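Local structure of glycoside Hydrolase Family 43_12 (Metagenome, 7JVH) at residues D72-N77 / I88-D93; N466-Y471 / E487-P492. The protein probably hydrolyses glycosidic bonds in plant hemicelluloses such as xylan or arabinoxylan. All blocks are in the same frame, centred on the assembly; numbering follows the deposited sequence.

Contact 1 of 2, residues D72-N77 / I88-D93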
loop_
_atom_site.group_PDB
_atom_site.type_symbol
_atom_site.label_atom_id
_atom_site.label_comp_id
_atom_site.label_asym_id
_atom_site.label_seq_id
_atom_site.Cartn_x
_atom_site.Cartn_y
_atom_site.Cartn_z
ATOM N N ASP A 72 13.698 -6.183 17.700
ATOM C CA ASP A 72 12.433 -6.007 16.975
ATOM C C ASP A 72 12.492 -4.968 15.853
ATOM O O ASP A 72 12.955 -3.839 16.065
ATOM C CB ASP A 72 11.335 -5.621 17.961
ATOM C CG ASP A 72 11.042 -6.711 18.949
ATOM O OD1 ASP A 72 10.742 -7.835 18.497
ATOM O OD2 ASP A 72 11.095 -6.441 20.163
ATOM N N TYR A 73 12.002 -5.370 14.671
ATOM C CA TYR A 73 11.883 -4.510 13.503
ATOM C C TYR A 73 10.411 -4.182 13.282
ATOM O O TYR A 73 9.546 -5.016 13.516
ATOM C CB TYR A 73 12.441 -5.187 12.237
ATOM C CG TYR A 73 13.917 -5.501 12.279
ATOM C CD1 TYR A 73 14.865 -4.513 12.034
ATOM C CD2 TYR A 73 14.381 -6.799 12.563
ATOM C CE1 TYR A 73 16.224 -4.800 12.071
ATOM C CE2 TYR A 73 15.731 -7.083 12.603
ATOM C CZ TYR A 73 16.646 -6.081 12.356
ATOM O OH TYR A 73 17.992 -6.355 12.414
ATOM N N TYR A 74 10.149 -2.954 12.825
ATOM C CA TYR A 74 8.802 -2.508 12.462
ATOM C C TYR A 74 8.842 -1.843 11.094
ATOM O O TYR A 74 9.753 -1.082 10.798
ATOM C CB TYR A 74 8.223 -1.570 13.523
ATOM C CG TYR A 74 8.111 -2.207 14.897
ATOM C CD1 TYR A 74 9.174 -2.173 15.780
ATOM C CD2 TYR A 74 6.941 -2.836 15.305
ATOM C CE1 TYR A 74 9.085 -2.752 17.039
ATOM C CE2 TYR A 74 6.838 -3.408 16.558
ATOM C CZ TYR A 74 7.918 -3.368 17.416
ATOM O OH TYR A 74 7.825 -3.942 18.652
ATOM N N LEU A 75 7.860 -2.178 10.256
ATOM C CA LEU A 75 7.832 -1.751 8.865
ATOM C C LEU A 75 6.432 -1.272 8.536
ATOM O O LEU A 75 5.455 -1.929 8.893
ATOM C CB LEU A 75 8.237 -2.914 7.958
ATOM C CG LEU A 75 7.967 -2.812 6.453
ATOM C CD1 LEU A 75 9.031 -2.003 5.722
ATOM C CD2 LEU A 75 7.837 -4.234 5.883
ATOM N N VAL A 76 6.345 -0.120 7.862
ATOM C CA VAL A 76 5.071 0.506 7.529
ATOM C C VAL A 76 5.045 1.022 6.089
ATOM O O VAL A 76 6.099 1.190 5.467
ATOM C CB VAL A 76 4.724 1.628 8.514
ATOM C CG1 VAL A 76 4.613 1.090 9.933
ATOM C CG2 VAL A 76 5.741 2.760 8.453
ATOM N N ASN A 77 3.825 1.263 5.588
ATOM C CA ASN A 77 3.544 1.609 4.198
ATOM C C ASN A 77 2.447 2.690 4.074
ATOM O O ASN A 77 1.615 2.868 4.975
ATOM C CB ASN A 77 3.087 0.353 3.453
ATOM C CG ASN A 77 4.102 -0.777 3.527
ATOM O OD1 ASN A 77 3.995 -1.705 4.348
ATOM N ND2 ASN A 77 5.101 -0.706 2.654
ATOM N N ILE A 88 1.201 -2.011 9.694
ATOM C CA ILE A 88 2.473 -2.124 10.392
ATOM C C ILE A 88 2.836 -3.597 10.644
ATOM O O ILE A 88 2.046 -4.365 11.212
ATOM C CB ILE A 88 2.486 -1.267 11.677
ATOM C CG1 ILE A 88 3.812 -1.440 12.431
ATOM C CG2 ILE A 88 1.280 -1.572 12.563
ATOM C CD1 ILE A 88 4.096 -0.330 13.421
ATOM N N PHE A 89 4.031 -3.984 10.178
ATOM C CA PHE A 89 4.534 -5.353 10.267
ATOM C C PHE A 89 5.686 -5.432 11.255
ATOM O O PHE A 89 6.492 -4.514 11.338
ATOM C CB PHE A 89 4.970 -5.835 8.886
ATOM C CG PHE A 89 3.872 -5.803 7.855
ATOM C CD1 PHE A 89 3.671 -4.665 7.087
ATOM C CD2 PHE A 89 3.028 -6.896 7.662
ATOM C CE1 PHE A 89 2.661 -4.617 6.127
ATOM C CE2 PHE A 89 2.010 -6.852 6.723
ATOM C CZ PHE A 89 1.828 -5.708 5.953
ATOM N N HIS A 90 5.739 -6.534 12.010
ATOM C CA HIS A 90 6.811 -6.814 12.979
ATOM C C HIS A 90 7.584 -8.076 12.596
ATOM O O HIS A 90 7.002 -9.030 12.121
ATOM C CB HIS A 90 6.234 -6.918 14.400
ATOM C CG HIS A 90 7.142 -7.586 15.388
ATOM N ND1 HIS A 90 7.076 -8.935 15.671
ATOM C CD2 HIS A 90 8.127 -7.086 16.175
ATOM C CE1 HIS A 90 7.990 -9.236 16.581
ATOM N NE2 HIS A 90 8.635 -8.132 16.909
ATOM N N SER A 91 8.904 -8.042 12.798
ATOM C CA SER A 91 9.809 -9.156 12.489
ATOM C C SER A 91 11.100 -9.074 13.313
ATOM O O SER A 91 11.604 -7.980 13.584
ATOM C CB SER A 91 10.141 -9.159 10.996
ATOM O OG SER A 91 11.120 -10.136 10.662
ATOM N N THR A 92 11.632 -10.237 13.698
ATOM C CA THR A 92 12.914 -10.316 14.390
ATOM C C THR A 92 14.068 -10.693 13.464
ATOM O O THR A 92 15.214 -10.664 13.889
ATOM C CB THR A 92 12.866 -11.320 15.548
ATOM O OG1 THR A 92 12.445 -12.591 15.055
ATOM C CG2 THR A 92 11.907 -10.853 16.619
ATOM N N ASP A 93 13.754 -11.017 12.205
ATOM C CA ASP A 93 14.729 -11.531 11.241
ATOM C C ASP A 93 14.699 -10.916 9.832
ATOM O O ASP A 93 15.497 -11.296 8.987
ATOM C CB ASP A 93 14.580 -13.054 11.126
ATOM C CG ASP A 93 13.208 -13.486 10.603
ATOM O OD1 ASP A 93 12.608 -12.781 9.762
ATOM O OD2 ASP A 93 12.732 -14.554 11.029
#

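Contact 2 of 2, residues N466-Y471 / E487-P492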
loop_
_atom_site.group_PDB
_atom_site.type_symbol
_atom_site.label_atom_id
_atom_site.label_comp_id
_atom_site.label_asym_id
_atom_site.label_seq_id
_atom_site.Cartn_x
_atom_site.Cartn_y
_atom_site.Cartn_z
ATOM N N ASN A 466 -10.516 2.196 -8.720
ATOM C CA ASN A 466 -11.171 3.345 -8.098
ATOM C C ASN A 466 -12.684 3.344 -8.371
ATOM O O ASN A 466 -13.210 2.476 -9.093
ATOM C CB ASN A 466 -10.493 4.682 -8.490
ATOM C CG ASN A 466 -10.692 5.066 -9.927
ATOM O OD1 ASN A 466 -11.806 5.056 -10.448
ATOM N ND2 ASN A 466 -9.600 5.437 -10.576
ATOM N N GLU A 467 -13.376 4.316 -7.775
ATOM C CA GLU A 467 -14.829 4.412 -7.831
ATOM C C GLU A 467 -15.407 4.364 -9.264
ATOM O O GLU A 467 -16.567 4.025 -9.449
ATOM C CB GLU A 467 -15.321 5.672 -7.123
ATOM C CG GLU A 467 -14.724 6.984 -7.663
ATOM C CD GLU A 467 -13.414 7.412 -7.006
ATOM O OE1 GLU A 467 -12.944 6.772 -6.051
ATOM O OE2 GLU A 467 -12.881 8.436 -7.424
ATOM N N ALA A 468 -14.589 4.704 -10.263
ATOM C CA ALA A 468 -14.989 4.725 -11.673
ATOM C C ALA A 468 -14.171 3.759 -12.534
ATOM O O ALA A 468 -14.208 3.817 -13.761
ATOM C CB ALA A 468 -14.870 6.146 -12.228
ATOM N N CYS A 469 -13.431 2.866 -11.868
ATOM C CA CYS A 469 -12.615 1.843 -12.510
ATOM C C CYS A 469 -12.774 0.581 -11.693
ATOM O O CYS A 469 -11.937 0.262 -10.833
ATOM C CB CYS A 469 -11.158 2.304 -12.574
ATOM S SG CYS A 469 -10.829 3.452 -13.943
ATOM N N ASN A 470 -13.881 -0.130 -11.948
ATOM C CA ASN A 470 -14.219 -1.333 -11.209
ATOM C C ASN A 470 -15.112 -2.292 -11.977
ATOM O O ASN A 470 -15.795 -1.893 -12.928
ATOM C CB ASN A 470 -14.854 -0.976 -9.864
ATOM C CG ASN A 470 -16.116 -0.131 -10.005
ATOM O OD1 ASN A 470 -17.174 -0.630 -10.397
ATOM N ND2 ASN A 470 -16.014 1.149 -9.650
ATOM N N TYR A 471 -15.063 -3.567 -11.567
ATOM C CA TYR A 471 -15.941 -4.625 -12.047
ATOM C C TYR A 471 -16.694 -5.197 -10.857
ATOM O O TYR A 471 -16.101 -5.469 -9.820
ATOM C CB TYR A 471 -15.135 -5.735 -12.704
ATOM C CG TYR A 471 -14.360 -5.316 -13.929
ATOM C CD1 TYR A 471 -14.964 -4.586 -14.935
ATOM C CD2 TYR A 471 -13.036 -5.693 -14.101
ATOM C CE1 TYR A 471 -14.259 -4.199 -16.067
ATOM C CE2 TYR A 471 -12.329 -5.310 -15.230
ATOM C CZ TYR A 471 -12.957 -4.563 -16.207
ATOM O OH TYR A 471 -12.281 -4.196 -17.344
ATOM N N GLU A 487 -21.492 -5.677 -13.878
ATOM C CA GLU A 487 -21.358 -4.295 -14.280
ATOM C C GLU A 487 -19.907 -3.878 -14.310
ATOM O O GLU A 487 -19.099 -4.320 -13.482
ATOM C CB GLU A 487 -22.111 -3.391 -13.310
ATOM C CG GLU A 487 -23.630 -3.362 -13.527
ATOM C CD GLU A 487 -24.374 -2.749 -12.362
ATOM O OE1 GLU A 487 -23.802 -2.661 -11.243
ATOM O OE2 GLU A 487 -25.537 -2.354 -12.564
ATOM N N LYS A 488 -19.576 -3.015 -15.277
ATOM C CA LYS A 488 -18.302 -2.310 -15.308
ATOM C C LYS A 488 -18.540 -0.795 -15.248
ATOM O O LYS A 488 -19.583 -0.288 -15.687
ATOM C CB LYS A 488 -17.531 -2.661 -16.572
ATOM C CG LYS A 488 -18.188 -2.195 -17.855
ATOM C CD LYS A 488 -17.332 -2.511 -19.054
ATOM C CE LYS A 488 -17.913 -1.938 -20.321
ATOM N NZ LYS A 488 -16.950 -2.230 -21.410
ATOM N N THR A 489 -17.555 -0.088 -14.688
ATOM C CA THR A 489 -17.433 1.357 -14.787
ATOM C C THR A 489 -15.990 1.627 -15.153
ATOM O O THR A 489 -15.091 1.186 -14.455
ATOM C CB THR A 489 -17.787 2.063 -13.467
ATOM O OG1 THR A 489 -19.124 1.705 -13.075
ATOM C CG2 THR A 489 -17.718 3.596 -13.627
ATOM N N VAL A 490 -15.786 2.355 -16.256
ATOM C CA VAL A 490 -14.476 2.619 -16.834
ATOM C C VAL A 490 -14.240 4.131 -16.971
ATOM O O VAL A 490 -15.001 4.806 -17.660
ATOM C CB VAL A 490 -14.377 1.975 -18.232
ATOM C CG1 VAL A 490 -12.947 2.081 -18.762
ATOM C CG2 VAL A 490 -14.847 0.516 -18.195
ATOM N N ARG A 491 -13.186 4.647 -16.320
ATOM C CA ARG A 491 -12.767 6.058 -16.458
ATOM C C ARG A 491 -11.249 6.210 -16.536
ATOM O O ARG A 491 -10.564 6.150 -15.514
ATOM C CB ARG A 491 -13.287 6.925 -15.302
ATOM C CG ARG A 491 -12.936 8.425 -15.455
ATOM C CD ARG A 491 -13.333 9.256 -14.245
ATOM N NE ARG A 491 -12.615 8.815 -13.071
ATOM C CZ ARG A 491 -12.970 9.035 -11.804
ATOM N NH1 ARG A 491 -14.062 9.740 -11.504
ATOM N NH2 ARG A 491 -12.200 8.513 -10.835
ATOM N N PRO A 492 -10.670 6.437 -17.737
ATOM C CA PRO A 492 -9.240 6.740 -17.842
ATOM C C PRO A 492 -8.860 8.067 -17.167
ATOM O O PRO A 492 -9.697 8.956 -17.033
ATOM C CB PRO A 492 -9.000 6.812 -19.356
ATOM C CG PRO A 492 -10.332 6.992 -19.979
ATOM C CD PRO A 492 -11.351 6.403 -19.043
#

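Contact 1 of 2, residues D72-N77 / I88-D93
The H90 imidazole meets D72 at its edge: NE2 gives its hydrogen to D72 OD1 at 2.7 Å, almost straight and nearly in the ring plane, yet it reaches the carboxylate from 48° above that group's own plane. The Y74 ring lies obliquely beside the same imidazole, CE2 3.9 Å from H90 CD2, while F135 packs edge-to-face with Y74. On the other face of the sheet, Y73 turns its edge to S91 O and T92 O and sends its hydroxyl on to E309 O; the F89 ring has L75 O and N77 OD1 at its edge and F377 in an edge-to-face pair, and N77 ND2 bonds T336 OG1. The two strands are the inner pair of a four-stranded antiparallel blade, one of five such sheets in the family 43 propeller. L75 and F89 form a hydrogen-bonded pair, as do Y73 and S91. H90 CG stands anti to the backbone N (chi1 163°), which carries NE2 across to D72. With an alanine at H90, this donor would be gone, probably leaving the D72 carboxylate freer to turn. Beyond Y74, V76 CG1 lies 3.6 Å from I88 CB, the two side chains running side by side.

Contact 2 of 2, residues N466-Y471 / E487-P492
This contact lies at the open end of the beta hairpin of strands 469-477 and 482-489 in the C-terminal concanavalin A-like domain, beside the tight turn that leads from strand 458-464 into 469-477. N470 and T489 form a hydrogen-bonded pair there: N470 N bonds to T489 O at 3.1 Å, and T489 N to N470 O at the same length. One residue inward, K488 CB rests against the edge of the Y471 ring, 3.6 Å from CD1, and the Y471 hydroxyl runs on to D544 O. Outward, the chain from N466 to C469 makes a type I turn, overlaid by an Asx turn in which N466 OD1 accepts from A468 N at 2.8 Å. N466 O takes two donors, C469 N and, on a lone pair, N470 ND2, tying the N470 side chain back to the turn. From the other strand's continuation, R491 folds over this turn. Its chain, extended through CG and CD, bends at chi3 (62°), laying one guanidinium face on the methyl of A468, whose CB sits 3.5 Å above the plane and over its centre. The edge of that group faces E467, with R491 NH2 3.5 Å from OE2 in a weak bond within a salt bridge; carboxylate and guanidinium planes stand 79° apart. The R491 backbone N makes a long N-H...S hydrogen bond to C469 SG, at 3.6 Å. Since E467 OE1 also pairs with R401, two arginines share this buried carboxylate, which would be expected to favour its ionised form.

How the contacts relate
The two contacts come one after the other along the chain, contact 1 closing well before contact 2 opens, and they lie in different domains. Their centres are 34 Å apart, on opposite sides of the chain's centre, and their nearest atoms about 18 Å apart, so neither touches the other. Contact 1 joins the inner strands of the four-stranded sheet 65-102 in the family 43 propeller, the part expected to carry the active site in this family. Contact 2 joins two adjacent strands of the six-stranded sheet in the C-terminal domain. They share no strand or sheet, each being local to its own domain; both illustrate antiparallel pairing of strands close in sequence, once within a propeller blade and once in a beta sandwich.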